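Local coordinates for protein endoribonuclease ToxN (PDB 2XDB) that cleaves RNA at adenine-rich sites as the toxin of a type III toxin-antitoxin system and binds single repeats of its ToxI RNA antitoxin in a triangular heterohexamer, at residues Y4-S7 against S8-E12. Sequence-based numbering, arbitrary orientation.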
loop_
_atom_site.group_PDB
_atom_site.type_symbol
_atom_site.label_atom_id
_atom_site.label_comp_id
_atom_site.label_asym_id
_atom_site.label_seq_id
_atom_site.Cartn_x
_atom_site.Cartn_y
_atom_site.Cartn_z
ATOM N N TYR A 4 -5.333 5.859 -3.321
ATOM C CA TYR A 4 -6.493 5.092 -3.788
ATOM C C TYR A 4 -7.295 4.494 -2.646
ATOM O O TYR A 4 -6.784 4.305 -1.549
ATOM C CB TYR A 4 -6.049 3.923 -4.648
ATOM C CG TYR A 4 -5.469 4.300 -5.972
ATOM C CD1 TYR A 4 -6.219 4.182 -7.130
ATOM C CD2 TYR A 4 -4.161 4.750 -6.077
ATOM C CE1 TYR A 4 -5.696 4.521 -8.351
ATOM C CE2 TYR A 4 -3.622 5.089 -7.297
ATOM C CZ TYR A 4 -4.396 4.978 -8.427
ATOM O OH TYR A 4 -3.866 5.315 -9.642
ATOM N N THR A 5 -8.558 4.193 -2.921
ATOM C CA THR A 5 -9.308 3.250 -2.105
ATOM C C THR A 5 -9.607 2.060 -2.996
ATOM O O THR A 5 -9.537 2.161 -4.227
ATOM C CB THR A 5 -10.628 3.819 -1.570
ATOM O OG1 THR A 5 -11.497 4.157 -2.660
ATOM C CG2 THR A 5 -10.366 5.041 -0.737
ATOM N N ILE A 6 -9.915 0.932 -2.376
ATOM C CA ILE A 6 -10.211 -0.281 -3.118
ATOM C C ILE A 6 -11.555 -0.804 -2.622
ATOM O O ILE A 6 -11.876 -0.654 -1.440
ATOM C CB ILE A 6 -9.088 -1.320 -2.931
ATOM C CG1 ILE A 6 -7.788 -0.773 -3.512
ATOM C CG2 ILE A 6 -9.434 -2.643 -3.595
ATOM C CD1 ILE A 6 -6.552 -1.593 -3.168
ATOM N N SER A 7 -12.356 -1.384 -3.514
ATOM C CA SER A 7 -13.683 -1.852 -3.122
ATOM C C SER A 7 -13.593 -3.071 -2.204
ATOM O O SER A 7 -12.681 -3.878 -2.328
ATOM C CB SER A 7 -14.536 -2.168 -4.351
ATOM O OG SER A 7 -14.169 -3.408 -4.918
ATOM N N SER A 8 -14.539 -3.201 -1.284
ATOM C CA SER A 8 -14.506 -4.296 -0.320
ATOM C C SER A 8 -14.688 -5.632 -0.990
ATOM O O SER A 8 -14.039 -6.610 -0.627
ATOM C CB SER A 8 -15.596 -4.118 0.713
ATOM O OG SER A 8 -15.919 -2.748 0.786
ATOM N N LYS A 9 -15.582 -5.670 -1.969
ATOM C CA LYS A 9 -15.891 -6.907 -2.667
ATOM C C LYS A 9 -14.602 -7.525 -3.202
ATOM O O LYS A 9 -14.350 -8.713 -3.011
ATOM C CB LYS A 9 -16.905 -6.653 -3.789
ATOM C CG LYS A 9 -17.944 -5.588 -3.434
ATOM C CD LYS A 9 -17.314 -4.177 -3.441
ATOM C CE LYS A 9 -18.055 -3.179 -2.541
ATOM N NZ LYS A 9 -17.484 -1.804 -2.654
ATOM N N TYR A 10 -13.778 -6.697 -3.842
ATOM C CA TYR A 10 -12.483 -7.123 -4.354
ATOM C C TYR A 10 -11.539 -7.582 -3.240
ATOM O O TYR A 10 -10.917 -8.637 -3.340
ATOM C CB TYR A 10 -11.830 -6.003 -5.166
ATOM C CG TYR A 10 -10.587 -6.445 -5.897
ATOM C CD1 TYR A 10 -10.668 -7.305 -6.977
ATOM C CD2 TYR A 10 -9.334 -6.005 -5.506
ATOM C CE1 TYR A 10 -9.535 -7.713 -7.646
ATOM C CE2 TYR A 10 -8.195 -6.402 -6.175
ATOM C CZ TYR A 10 -8.299 -7.259 -7.236
ATOM O OH TYR A 10 -7.169 -7.665 -7.903
ATOM N N ILE A 11 -11.420 -6.793 -2.178
ATOM C CA ILE A 11 -10.594 -7.201 -1.051
ATOM C C ILE A 11 -11.076 -8.543 -0.487
ATOM O O ILE A 11 -10.274 -9.441 -0.204
ATOM C CB ILE A 11 -10.617 -6.171 0.071
ATOM C CG1 ILE A 11 -9.907 -4.890 -0.353
ATOM C CG2 ILE A 11 -9.946 -6.737 1.306
ATOM C CD1 ILE A 11 -8.413 -5.020 -0.460
ATOM N N GLU A 12 -12.386 -8.683 -0.319
ATOM C CA GLU A 12 -12.922 -9.921 0.225
ATOM C C GLU A 12 -12.576 -11.081 -0.702
ATOM O O GLU A 12 -12.242 -12.177 -0.255
ATOM C CB GLU A 12 -14.436 -9.830 0.452
ATOM C CG GLU A 12 -14.877 -8.722 1.419
ATOM C CD GLU A 12 -14.214 -8.811 2.795
ATOM O OE1 GLU A 12 -13.931 -7.744 3.389
ATOM O OE2 GLU A 12 -13.980 -9.940 3.285
#
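Ser-7 grips the first turn of the helix that follows it through both its carbonyl oxygen and its hydroxyl. Ser-7 O takes the amide of Ile-11 in an almost straight bond, N to O 3.2 Å with 170° at the hydrogen; the donor lies in the carbonyl plane. Next to it, Ser-7 OG accepts weakly from Tyr-10 N at 3.5 Å. With chi1 at 77°, OG sits between the backbone N and the carbonyl carbon, which turns it back over the start of the helix and brings it against Tyr-10 CB. The chain of Lys-9, bent at chi2, folds back past this serine, and its CD rests 3.5 Å from Ser-7 CB.

Ser-7 is thus the N-cap of helix 8-17 and the single residue that links strand 3-6 of the antiparallel sheet to it, in a toxin placed in the SH3 clan. Strand segment 4-6 and helix segment 8-12 run at 65° to each other, and Ile-6 fills the angle between them. Its CG2 meets Tyr-10 CD2 obliquely at 3.9 Å and lies 4.0 Å from Ile-11 CG1, the two isoleucine side chains crossing at about a right angle. Val-97, Leu-48 and Ile-90, from three strands of the sheet, touch Ile-6, and Ile-90 also touches Ile-11. The Tyr-10 ring packs edge-to-face with Phe-160, while its hydroxyl bonds to Pro-91 O. The capping hydroxyl has its stronger partner in Glu-96 OE2, and a backbone bond between Ser-7 and Glu-96 fastens the cap a second time to the chain just ahead of strand 97-99.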